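Local coordinates for protein aspartokinase (Clostridium acetobutylicum, PDB 3TVI) that probably catalyses the ATP-dependent phosphorylation of the beta-carboxyl group of L-aspartate, opening the pathway to lysine, threonine and methionine, and binds lysine in its regulatory part, at residues A40-R44 with Q77-E81; S17-K21 with I82-L86; L54-C58 with V71-I75; A113-Y118 with P169-G173; D209-F213 with I263-K268. All blocks are in the same frame, centred on the assembly; numbering follows the deposited sequence.

Interaction 1. Residues A40-R44 with Q77-E81; sequences APGKR and QRYTE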
# COMPACT_ATOMS: atom_id res chain seq x y z
N ALA B 40 21.03 1.78 34.94
CA ALA B 40 22.44 1.86 35.29
C ALA B 40 22.93 3.23 34.89
O ALA B 40 22.32 3.87 34.04
CB ALA B 40 23.24 0.79 34.58
N PRO B 41 24.04 3.69 35.48
CA PRO B 41 24.49 5.05 35.20
C PRO B 41 24.71 5.34 33.72
O PRO B 41 25.46 4.63 33.03
CB PRO B 41 25.81 5.15 35.99
CG PRO B 41 25.66 4.18 37.09
CD PRO B 41 24.91 3.03 36.47
N GLY B 42 24.06 6.39 33.25
CA GLY B 42 24.22 6.84 31.88
C GLY B 42 25.56 7.49 31.66
O GLY B 42 26.24 7.83 32.61
N LYS B 43 25.93 7.65 30.40
CA LYS B 43 27.19 8.29 30.05
C LYS B 43 27.03 9.76 30.39
O LYS B 43 25.96 10.33 30.21
CB LYS B 43 27.53 8.12 28.57
CG LYS B 43 27.08 6.80 27.96
CD LYS B 43 28.01 6.32 26.84
CE LYS B 43 28.14 7.32 25.71
NZ LYS B 43 28.86 6.71 24.57
N ARG B 44 28.08 10.36 30.92
CA ARG B 44 28.01 11.76 31.34
C ARG B 44 28.58 12.69 30.28
O ARG B 44 28.38 13.90 30.36
CB ARG B 44 28.66 11.97 32.72
CG ARG B 44 29.96 11.23 32.99
CD ARG B 44 29.96 10.67 34.41
NE ARG B 44 31.28 10.24 34.87
CZ ARG B 44 31.89 9.11 34.52
NH1 ARG B 44 31.32 8.27 33.67
NH2 ARG B 44 33.08 8.83 35.01
N GLN B 77 35.53 2.41 40.57
CA GLN B 77 35.84 3.83 40.58
C GLN B 77 34.58 4.65 40.36
O GLN B 77 34.33 5.62 41.08
CB GLN B 77 36.87 4.14 39.51
CG GLN B 77 37.25 5.60 39.41
CD GLN B 77 38.54 5.81 38.64
OE1 GLN B 77 39.42 4.93 38.62
NE2 GLN B 77 38.67 6.98 38.01
N ARG B 78 33.79 4.26 39.36
CA ARG B 78 32.54 4.95 39.05
C ARG B 78 31.59 4.92 40.23
O ARG B 78 31.02 5.95 40.60
CB ARG B 78 31.85 4.28 37.86
CG ARG B 78 30.69 5.06 37.28
CD ARG B 78 31.18 6.15 36.34
NE ARG B 78 30.13 6.52 35.41
CZ ARG B 78 29.13 7.35 35.67
NH1 ARG B 78 29.03 7.94 36.86
NH2 ARG B 78 28.24 7.60 34.74
N TYR B 79 31.43 3.75 40.82
CA TYR B 79 30.47 3.56 41.90
C TYR B 79 30.97 4.06 43.27
O TYR B 79 30.15 4.42 44.11
CB TYR B 79 30.04 2.10 42.00
CG TYR B 79 28.94 1.71 41.05
CD1 TYR B 79 29.23 1.12 39.82
CD2 TYR B 79 27.61 1.92 41.37
CE1 TYR B 79 28.21 0.76 38.94
CE2 TYR B 79 26.59 1.56 40.50
CZ TYR B 79 26.90 0.98 39.29
OH TYR B 79 25.90 0.62 38.42
N THR B 80 32.27 4.07 43.51
CA THR B 80 32.73 4.55 44.81
C THR B 80 32.67 6.07 44.85
O THR B 80 32.34 6.64 45.88
CB THR B 80 34.14 4.06 45.21
OG1 THR B 80 35.13 4.76 44.46
CG2 THR B 80 34.28 2.54 45.01
N GLU B 81 32.99 6.73 43.74
CA GLU B 81 32.86 8.20 43.69
C GLU B 81 31.43 8.63 44.00
O GLU B 81 31.23 9.64 44.66
CB GLU B 81 33.28 8.74 42.32
CG GLU B 81 34.78 8.69 42.10
CD GLU B 81 35.19 8.96 40.66
OE1 GLU B 81 34.31 9.20 39.81
OE2 GLU B 81 36.41 8.91 40.39
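The guanidinium of Arg78 lies between Arg44 on one face and the ring carbon CB of Pro41 on the other. Pro41 comes over its face near the rim, with CB 3.7 Å from Arg78 NH2. Opposite, the two arginines slide past each other in opposite directions, their guanidinium planes 31° apart and CZ of Arg44 3.5 Å from CZ of Arg78. The side chain of Arg78 starts anti to the backbone N (chi1 -169°) and bends at chi2, which carries it off the helix into the loop. At its edge, near the plane, sits Gly42 O, 2.9 Å from Arg78 NH2 but at an angle too poor for a hydrogen bond. Tyr79, which follows Arg78, brings OH to CD of Pro41 at 3.3 Å, the side chains crossing at about a right angle; that hydroxyl is hydrogen-bonded to Gly116 O. Each arginine has its main polar partner elsewhere: Asp48 forms a salt bridge with Arg44 NH1, and Ala15 O takes a hydrogen bond from Arg78 NH1. Two like charges this close would be costly alone; the carboxylate of Asp48 and the carbonyl oxygens around Arg78 probably offset that cost.

Interaction 2. Residues S17-K21 with I82-L86; sequences SNQFK and IVSEL
Leu86 reaches between Ser17 and Phe20 of the facing helix with its two methyl groups divided between them. CD1 lies against the backbone and CB of Ser17, while CD2 packs 3.7 Å from Phe20 CB, its side chain crossing that of Phe20 at about a right angle. With chi1 of -83°, Phe20 has CG anti to its carbonyl carbon, and the ring swings toward helix 69-85 and presents a face to Ile82. CG2 of Ile82 stands 4.2 Å from the ring centroid, 16° off the normal, a CH-pi contact over the face; this branch is the one anti to the Ile82 backbone N, whereas CG1 lies beside that N, anti to the carbonyl carbon. Beside Leu86, OG of Ser17 gives a weak hydrogen bond to Glu85 OE1 at 3.0 Å, the extended Glu85 chain bringing that oxygen to the serine. Lys21 runs past Leu86 in the opposite direction and touches CD1 with CE at 4.1 Å. Asn120 and Leu124 of helix 109-127 meet Phe20 as well. The arrangement belongs to the alpha/beta fold of the amino acid kinase family: helix 17-28 follows the glycine-rich loop after strand 5-9, predicted to bind ATP, and the C-terminal part of helix 69-85 packs against its first turns.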
# COMPACT_ATOMS: atom_id res chain seq x y z
N SER B 17 26.46 11.74 40.98
CA SER B 17 25.97 11.99 42.32
C SER B 17 24.92 13.08 42.32
O SER B 17 23.94 12.99 43.05
CB SER B 17 27.12 12.35 43.27
OG SER B 17 27.46 13.72 43.19
N ASN B 18 25.12 14.10 41.50
CA ASN B 18 24.18 15.22 41.44
C ASN B 18 22.79 14.77 41.01
O ASN B 18 21.80 15.20 41.60
CB ASN B 18 24.65 16.31 40.47
CG ASN B 18 26.03 16.84 40.81
OD1 ASN B 18 26.47 16.78 41.95
ND2 ASN B 18 26.71 17.35 39.80
N GLN B 19 22.72 13.91 39.99
CA GLN B 19 21.43 13.43 39.52
C GLN B 19 20.72 12.64 40.59
O GLN B 19 19.51 12.77 40.76
CB GLN B 19 21.60 12.55 38.27
CG GLN B 19 22.31 13.22 37.12
CD GLN B 19 21.83 14.63 36.88
OE1 GLN B 19 20.82 14.86 36.21
NE2 GLN B 19 22.55 15.59 37.46
N PHE B 20 21.47 11.83 41.33
CA PHE B 20 20.91 11.08 42.45
C PHE B 20 20.23 12.01 43.45
O PHE B 20 19.17 11.68 43.99
CB PHE B 20 21.99 10.31 43.18
CG PHE B 20 22.33 8.98 42.57
CD1 PHE B 20 21.97 7.80 43.20
CD2 PHE B 20 23.06 8.91 41.41
CE1 PHE B 20 22.31 6.58 42.67
CE2 PHE B 20 23.41 7.69 40.87
CZ PHE B 20 23.04 6.52 41.50
N LYS B 21 20.82 13.17 43.71
CA LYS B 21 20.19 14.13 44.61
C LYS B 21 18.86 14.55 44.02
O LYS B 21 17.90 14.72 44.76
CB LYS B 21 21.07 15.35 44.86
CG LYS B 21 22.38 15.01 45.54
CD LYS B 21 23.13 16.26 45.99
CE LYS B 21 24.44 15.87 46.65
NZ LYS B 21 25.03 17.02 47.38
N ILE B 82 30.46 7.85 43.53
CA ILE B 82 29.05 8.19 43.68
C ILE B 82 28.60 8.10 45.11
O ILE B 82 27.99 9.03 45.63
CB ILE B 82 28.16 7.26 42.83
CG1 ILE B 82 28.26 7.64 41.35
CG2 ILE B 82 26.72 7.35 43.29
CD1 ILE B 82 27.60 6.63 40.43
N VAL B 83 28.87 6.96 45.74
CA VAL B 83 28.43 6.72 47.12
C VAL B 83 29.27 7.57 48.09
O VAL B 83 28.84 7.89 49.19
CB VAL B 83 28.44 5.21 47.48
CG1 VAL B 83 29.82 4.61 47.27
CG2 VAL B 83 27.99 4.97 48.91
N SER B 84 30.47 7.95 47.65
CA SER B 84 31.32 8.84 48.41
C SER B 84 30.76 10.26 48.39
O SER B 84 30.48 10.83 49.45
CB SER B 84 32.73 8.84 47.83
OG SER B 84 33.48 9.91 48.36
N GLU B 85 30.62 10.82 47.19
CA GLU B 85 30.07 12.17 47.01
C GLU B 85 28.71 12.33 47.66
O GLU B 85 28.39 13.40 48.15
CB GLU B 85 29.95 12.50 45.52
CG GLU B 85 31.27 12.77 44.82
CD GLU B 85 31.24 12.43 43.33
OE1 GLU B 85 30.14 12.36 42.73
OE2 GLU B 85 32.34 12.23 42.76
N LEU B 86 27.90 11.28 47.63
CA LEU B 86 26.61 11.29 48.34
C LEU B 86 26.80 11.06 49.83
O LEU B 86 25.89 11.31 50.62
CB LEU B 86 25.66 10.22 47.76
CG LEU B 86 24.72 10.62 46.63
CD1 LEU B 86 25.18 11.87 45.90
CD2 LEU B 86 24.52 9.46 45.67

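Interaction 3. Residues L54-C58 with V71-I75; sequences LLYLC and VFKLI
Leu54 O accepts the helical hydrogen bond of Cys58 N at 3.1 Å and, from across the contact, is touched by Val71 CG1 at 3.7 Å. The same methyl group meets the sulfur of Cys58, whose SG lies beside its own backbone N (chi1 -56°) and thereby faces helix 69-85. CG1, the Val71 branch anti to the backbone N, fits between Leu54 and Cys58, one turn apart on helix 51-63; CG2 turns instead to Leu57, 4.4 Å from its CD2. One turn further along helix 69-85, Ile75 sends CD1 to Leu55 CD2, the two side chains crossing at about a right angle, and the same CD1 lies 4.1 Å from Cys58 SG. That sulfur approaches the Phe72 ring at its edge, near the ring plane. On the outer side, Leu54 CD2 rests on Leu74 CB at 4.2 Å. Leu96 of helix 92-104 also touches Phe72 and Ile75. The two helical segments run roughly antiparallel, at 148°, their axes 9.8 Å apart at closest approach; a short loop joins the helices. This is an alpha-helical hairpin of the amino acid kinase domain, packed through aliphatic side chains, one cysteine and the edge of a phenylalanine.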
# COMPACT_ATOMS: atom_id res chain seq x y z
N LEU B 54 30.95 -2.00 29.79
CA LEU B 54 32.18 -2.40 30.46
C LEU B 54 31.99 -3.69 31.24
O LEU B 54 32.89 -4.54 31.27
CB LEU B 54 32.71 -1.29 31.38
CG LEU B 54 33.88 -0.50 30.79
CD1 LEU B 54 33.55 0.02 29.39
CD2 LEU B 54 34.30 0.64 31.72
N LEU B 55 30.82 -3.85 31.86
CA LEU B 55 30.49 -5.13 32.48
C LEU B 55 30.63 -6.27 31.46
O LEU B 55 31.48 -7.14 31.63
CB LEU B 55 29.09 -5.10 33.12
CG LEU B 55 29.02 -4.40 34.49
CD1 LEU B 55 27.61 -4.37 35.04
CD2 LEU B 55 29.96 -5.07 35.48
N TYR B 56 29.84 -6.24 30.38
CA TYR B 56 29.97 -7.23 29.32
C TYR B 56 31.44 -7.52 29.01
O TYR B 56 31.83 -8.67 28.85
CB TYR B 56 29.31 -6.77 28.01
CG TYR B 56 27.82 -6.96 27.94
CD1 TYR B 56 27.24 -8.21 28.11
CD2 TYR B 56 26.99 -5.88 27.66
CE1 TYR B 56 25.87 -8.38 28.03
CE2 TYR B 56 25.61 -6.04 27.57
CZ TYR B 56 25.05 -7.29 27.75
OH TYR B 56 23.68 -7.44 27.66
N LEU B 57 32.24 -6.46 28.92
CA LEU B 57 33.64 -6.63 28.56
C LEU B 57 34.39 -7.48 29.58
O LEU B 57 35.25 -8.28 29.22
CB LEU B 57 34.32 -5.28 28.34
CG LEU B 57 35.81 -5.35 28.00
CD1 LEU B 57 36.06 -6.34 26.88
CD2 LEU B 57 36.35 -3.98 27.63
N CYS B 58 34.08 -7.32 30.87
CA CYS B 58 34.67 -8.18 31.88
C CYS B 58 34.38 -9.64 31.55
O CYS B 58 35.30 -10.47 31.46
CB CYS B 58 34.15 -7.85 33.28
SG CYS B 58 34.41 -6.13 33.74
N VAL B 71 39.77 -3.15 33.99
CA VAL B 71 38.40 -2.76 33.64
C VAL B 71 37.57 -2.50 34.89
O VAL B 71 36.94 -1.46 35.02
CB VAL B 71 37.69 -3.86 32.81
CG1 VAL B 71 36.24 -3.51 32.57
CG2 VAL B 71 38.40 -4.07 31.48
N PHE B 72 37.58 -3.45 35.81
CA PHE B 72 36.77 -3.35 37.01
C PHE B 72 37.17 -2.19 37.92
O PHE B 72 36.38 -1.77 38.76
CB PHE B 72 36.81 -4.66 37.79
CG PHE B 72 35.60 -4.89 38.65
CD1 PHE B 72 34.41 -5.31 38.07
CD2 PHE B 72 35.65 -4.69 40.01
CE1 PHE B 72 33.28 -5.52 38.85
CE2 PHE B 72 34.53 -4.90 40.79
CZ PHE B 72 33.35 -5.32 40.21
N LYS B 73 38.40 -1.69 37.77
CA LYS B 73 38.81 -0.46 38.45
C LYS B 73 37.77 0.61 38.15
O LYS B 73 37.14 1.17 39.05
CB LYS B 73 40.18 0.02 37.98
CG LYS B 73 41.34 -0.76 38.56
CD LYS B 73 42.05 -0.01 39.69
CE LYS B 73 43.00 1.05 39.17
NZ LYS B 73 44.00 1.49 40.19
N LEU B 74 37.58 0.86 36.86
CA LEU B 74 36.72 1.94 36.40
C LEU B 74 35.30 1.79 36.92
O LEU B 74 34.65 2.78 37.24
CB LEU B 74 36.73 2.02 34.88
CG LEU B 74 38.08 2.38 34.27
CD1 LEU B 74 38.04 2.31 32.75
CD2 LEU B 74 38.50 3.76 34.74
N ILE B 75 34.83 0.55 37.01
CA ILE B 75 33.48 0.32 37.51
C ILE B 75 33.42 0.71 38.97
O ILE B 75 32.61 1.54 39.37
CB ILE B 75 33.03 -1.14 37.35
CG1 ILE B 75 32.84 -1.46 35.86
CG2 ILE B 75 31.74 -1.36 38.10
CD1 ILE B 75 32.57 -2.91 35.57

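Interaction 4. Residues A113-Y118 with P169-G173; sequences ASRGEY and PGFYG
Ala113 turns its carbonyl O to the edge of the Phe171 ring, 4.4 Å from CE2, and opens a row of contacts down one side of the helix. Next, Ser114 lays CB against the Tyr172 ring, 3.6 Å from CD2, while its OG accepts a hydrogen bond from Arg115 NH1 at 2.7 Å. The serine oxygen lies in the guanidinium plane, so this bond helps to set the rotation of the group. Although Arg115 starts away from the loop, bends at chi2 and chi3 bring NH1 back over a face of Tyr172, near the edge of the ring. The cation-pi contact is off-centre, with CZ of Arg115 4.9 Å from the Tyr172 ring centroid and 30° off the normal, the two planes inclined at 57°. Glu117, predicted to bind substrate, sets its bent chain against Phe171: CG lies 3.5 Å from Phe171 CB, at the edge of the ring, and the carboxylate stands nearly perpendicular to it, at 83°. The Glu117 carbonyl rests on Pro169 CB. Last, Tyr118 CA meets the same proline carbon, Pro169 CB, at 3.9 Å, and Tyr172 OH, hydrogen-bonded to Asp134, comes to the edge of the Tyr118 ring. The loop 169-171 and the start of strand 172-174, which pairs with strand 180-182, thus cover one side of helix 109-127; helix 51-63 brings Thr52 and Leu55 to it, and helix 92-104 adds Tyr95 and Val99.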
# COMPACT_ATOMS: atom_id res chain seq x y z
N ALA B 113 26.11 -8.25 32.98
CA ALA B 113 25.60 -6.95 32.52
C ALA B 113 24.47 -6.40 33.39
O ALA B 113 24.26 -5.18 33.45
CB ALA B 113 25.15 -7.05 31.07
N SER B 114 23.75 -7.29 34.08
CA SER B 114 22.64 -6.86 34.92
C SER B 114 23.09 -6.18 36.22
O SER B 114 22.27 -5.60 36.92
CB SER B 114 21.74 -8.05 35.26
OG SER B 114 22.51 -9.12 35.79
N ARG B 115 24.38 -6.25 36.54
CA ARG B 115 24.88 -5.71 37.81
C ARG B 115 24.94 -4.18 37.85
O ARG B 115 24.99 -3.58 38.94
CB ARG B 115 26.23 -6.34 38.18
CG ARG B 115 26.11 -7.53 39.12
CD ARG B 115 25.05 -8.53 38.70
NE ARG B 115 24.15 -8.90 39.80
CZ ARG B 115 22.88 -9.29 39.67
NH1 ARG B 115 22.30 -9.34 38.47
NH2 ARG B 115 22.17 -9.61 40.74
N GLY B 116 24.91 -3.53 36.70
CA GLY B 116 24.79 -2.07 36.68
C GLY B 116 23.53 -1.59 37.39
O GLY B 116 23.56 -0.61 38.13
N GLU B 117 22.43 -2.30 37.17
CA GLU B 117 21.12 -1.91 37.71
C GLU B 117 21.07 -2.32 39.17
O GLU B 117 20.66 -1.54 40.03
CB GLU B 117 19.97 -2.58 36.95
CG GLU B 117 20.28 -3.11 35.56
CD GLU B 117 20.67 -2.03 34.56
OE1 GLU B 117 20.47 -0.85 34.88
OE2 GLU B 117 21.18 -2.37 33.46
N TYR B 118 21.50 -3.55 39.43
CA TYR B 118 21.65 -4.09 40.80
C TYR B 118 22.41 -3.13 41.73
O TYR B 118 21.93 -2.82 42.82
CB TYR B 118 22.36 -5.45 40.75
CG TYR B 118 22.64 -6.04 42.11
CD1 TYR B 118 21.70 -6.81 42.76
CD2 TYR B 118 23.86 -5.82 42.74
CE1 TYR B 118 21.95 -7.34 44.02
CE2 TYR B 118 24.13 -6.35 43.99
CZ TYR B 118 23.17 -7.11 44.62
OH TYR B 118 23.42 -7.64 45.87
N PRO B 169 15.59 -3.31 41.41
CA PRO B 169 16.48 -3.04 40.29
C PRO B 169 15.82 -3.47 39.00
O PRO B 169 14.83 -4.20 39.03
CB PRO B 169 17.72 -3.88 40.61
CG PRO B 169 17.18 -5.03 41.37
CD PRO B 169 15.96 -4.54 42.12
N GLY B 170 16.36 -3.03 37.88
CA GLY B 170 15.57 -2.94 36.67
C GLY B 170 15.55 -4.14 35.76
O GLY B 170 14.56 -4.88 35.67
N PHE B 171 16.69 -4.35 35.12
CA PHE B 171 16.71 -4.78 33.72
C PHE B 171 16.72 -6.30 33.54
O PHE B 171 17.01 -6.79 32.46
CB PHE B 171 17.89 -4.01 33.10
CG PHE B 171 18.59 -4.65 31.94
CD1 PHE B 171 17.95 -4.84 30.74
CD2 PHE B 171 19.94 -4.91 32.02
CE1 PHE B 171 18.63 -5.38 29.66
CE2 PHE B 171 20.63 -5.44 30.95
CZ PHE B 171 19.97 -5.67 29.76
N TYR B 172 16.33 -7.04 34.58
CA TYR B 172 16.49 -8.49 34.60
C TYR B 172 15.52 -9.18 35.55
O TYR B 172 14.75 -8.52 36.25
CB TYR B 172 17.92 -8.83 35.02
CG TYR B 172 18.20 -8.57 36.48
CD1 TYR B 172 18.06 -9.58 37.42
CD2 TYR B 172 18.59 -7.32 36.92
CE1 TYR B 172 18.30 -9.34 38.76
CE2 TYR B 172 18.85 -7.07 38.26
CZ TYR B 172 18.70 -8.09 39.17
OH TYR B 172 18.95 -7.84 40.50
N GLY B 173 15.58 -10.50 35.55
CA GLY B 173 14.79 -11.36 36.44
C GLY B 173 15.39 -12.76 36.46
O GLY B 173 16.51 -12.96 36.00

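Interaction 5. Residues D209-F213 with I263-K268; sequences DVSGF and IKNTNK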
# COMPACT_ATOMS: atom_id res chain seq x y z
N ASP B 209 14.85 12.74 30.79
CA ASP B 209 15.51 14.05 30.69
C ASP B 209 14.78 15.01 29.76
O ASP B 209 15.38 15.95 29.26
CB ASP B 209 16.98 13.91 30.28
CG ASP B 209 17.15 13.33 28.89
OD1 ASP B 209 17.16 12.08 28.75
OD2 ASP B 209 17.28 14.13 27.93
N VAL B 210 13.49 14.77 29.53
CA VAL B 210 12.66 15.64 28.70
C VAL B 210 11.26 15.76 29.30
O VAL B 210 10.70 14.77 29.76
CB VAL B 210 12.52 15.10 27.26
CG1 VAL B 210 13.89 14.93 26.63
CG2 VAL B 210 11.75 13.80 27.26
N SER B 211 10.71 16.97 29.29
CA SER B 211 9.42 17.24 29.93
C SER B 211 8.22 16.72 29.12
O SER B 211 7.37 17.48 28.65
CB SER B 211 9.29 18.73 30.18
OG SER B 211 10.39 19.19 30.93
N GLY B 212 8.13 15.40 28.98
CA GLY B 212 7.10 14.79 28.15
C GLY B 212 7.53 14.67 26.70
O GLY B 212 8.71 14.74 26.38
N PHE B 213 6.55 14.45 25.83
CA PHE B 213 6.72 14.48 24.39
C PHE B 213 6.16 15.78 23.84
O PHE B 213 5.25 16.38 24.42
CB PHE B 213 5.97 13.31 23.75
CG PHE B 213 6.31 11.98 24.35
CD1 PHE B 213 7.63 11.56 24.45
CD2 PHE B 213 5.31 11.14 24.81
CE1 PHE B 213 7.95 10.33 25.00
CE2 PHE B 213 5.61 9.91 25.36
CZ PHE B 213 6.93 9.50 25.45
N ILE B 263 5.18 10.56 31.58
CA ILE B 263 6.56 10.85 31.21
C ILE B 263 6.93 12.19 31.84
O ILE B 263 6.27 13.19 31.60
CB ILE B 263 6.78 10.91 29.69
CG1 ILE B 263 7.12 9.52 29.15
CG2 ILE B 263 7.96 11.80 29.36
CD1 ILE B 263 6.07 8.47 29.43
N LYS B 264 7.99 12.19 32.64
CA LYS B 264 8.38 13.37 33.42
C LYS B 264 9.88 13.64 33.32
O LYS B 264 10.66 12.76 32.91
CB LYS B 264 7.93 13.17 34.87
CG LYS B 264 7.15 14.35 35.43
CD LYS B 264 6.00 13.90 36.31
CE LYS B 264 5.07 15.06 36.66
NZ LYS B 264 5.79 16.21 37.27
N ASN B 265 10.28 14.86 33.68
CA ASN B 265 11.68 15.29 33.55
C ASN B 265 12.40 15.49 34.89
O ASN B 265 12.07 16.41 35.63
CB ASN B 265 11.74 16.58 32.74
CG ASN B 265 13.16 17.03 32.46
OD1 ASN B 265 14.12 16.29 32.67
ND2 ASN B 265 13.29 18.27 31.96
N THR B 266 13.38 14.64 35.18
CA THR B 266 14.14 14.71 36.43
C THR B 266 14.78 16.07 36.66
O THR B 266 14.95 16.46 37.81
CB THR B 266 15.28 13.66 36.48
OG1 THR B 266 14.77 12.36 36.17
CG2 THR B 266 15.91 13.60 37.85
N ASN B 267 15.14 16.77 35.59
CA ASN B 267 15.80 18.07 35.71
C ASN B 267 14.84 19.26 35.79
O ASN B 267 15.25 20.37 36.10
CB ASN B 267 16.78 18.24 34.55
CG ASN B 267 17.80 17.12 34.49
OD1 ASN B 267 17.99 16.49 33.45
ND2 ASN B 267 18.45 16.84 35.61
N LYS B 268 13.56 19.01 35.52
CA LYS B 268 12.49 20.00 35.66
C LYS B 268 11.24 19.28 36.15
O LYS B 268 10.33 19.01 35.38
CB LYS B 268 12.20 20.70 34.32
CG LYS B 268 13.37 21.49 33.77
CD LYS B 268 12.94 22.41 32.65
CE LYS B 268 14.14 23.09 32.00
NZ LYS B 268 13.82 24.44 31.44
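Asn265 ND2 donates a hydrogen bond to Ser211 OG at 3.2 Å, close to the amide plane and fairly straight at 152°. Asn265 swings its amide toward the loop from the strand end, chi1 -175° placing CG opposite the backbone N, and its OD1 comes close to the Asp209-Val210 peptide, 3.2 Å from Asp209 C. Two residues earlier in the strand, Ile263 carries the apolar part: CG2 sits against Gly212 CA, and CG1 packs 3.7 Å from Phe213 CZ, the side chains crossing at about a right angle. Several local bonds hold these groups in position. Ser211 is the centre of an inverse gamma turn, closed by Gly212 N to Val210 O at 2.8 Å. Asn265 OD1 accepts Asn267 N at 3.1 Å in an Asx turn, the donor standing well above the carbonyl plane, and a type I turn from Asn265 to Lys268 is closed by Lys268 N to Asn265 O at 3.0 Å. Farther out, Ser211 OG is also hydrogen-bonded to Asp271, and Asn267 ND2 to Gln19. Ile263 and Phe213 both touch Thr274 and Ile276 of strand 274-277. One amide group thus bonds the loop through its N-H and the following turn through its oxygen, next to Asp209, predicted to bind ATP; this is consistent with the modelled orientation of the amide.

How the interactions relate
All five contacts fall in the amino acid kinase part of the chain. Interactions 1, 2 and 3 share helix 69-85: interaction 3 lies within the span of interaction 1, which lies within that of interaction 2, and the centre of interaction 1 is about 10 Å from that of interaction 2 and about 11 Å from that of interaction 3. Interaction 4 follows in sequence and meets interactions 1 and 3 through helix 109-127, at about 14 and 15 Å between centres. Interaction 5 comes last, on the large mixed sheet, and touches interaction 2 through Gln19 and Asn267. Interaction 4 holds a predicted substrate residue, interaction 5 a predicted ATP residue, and loop 40-44 lies near both predicted sites.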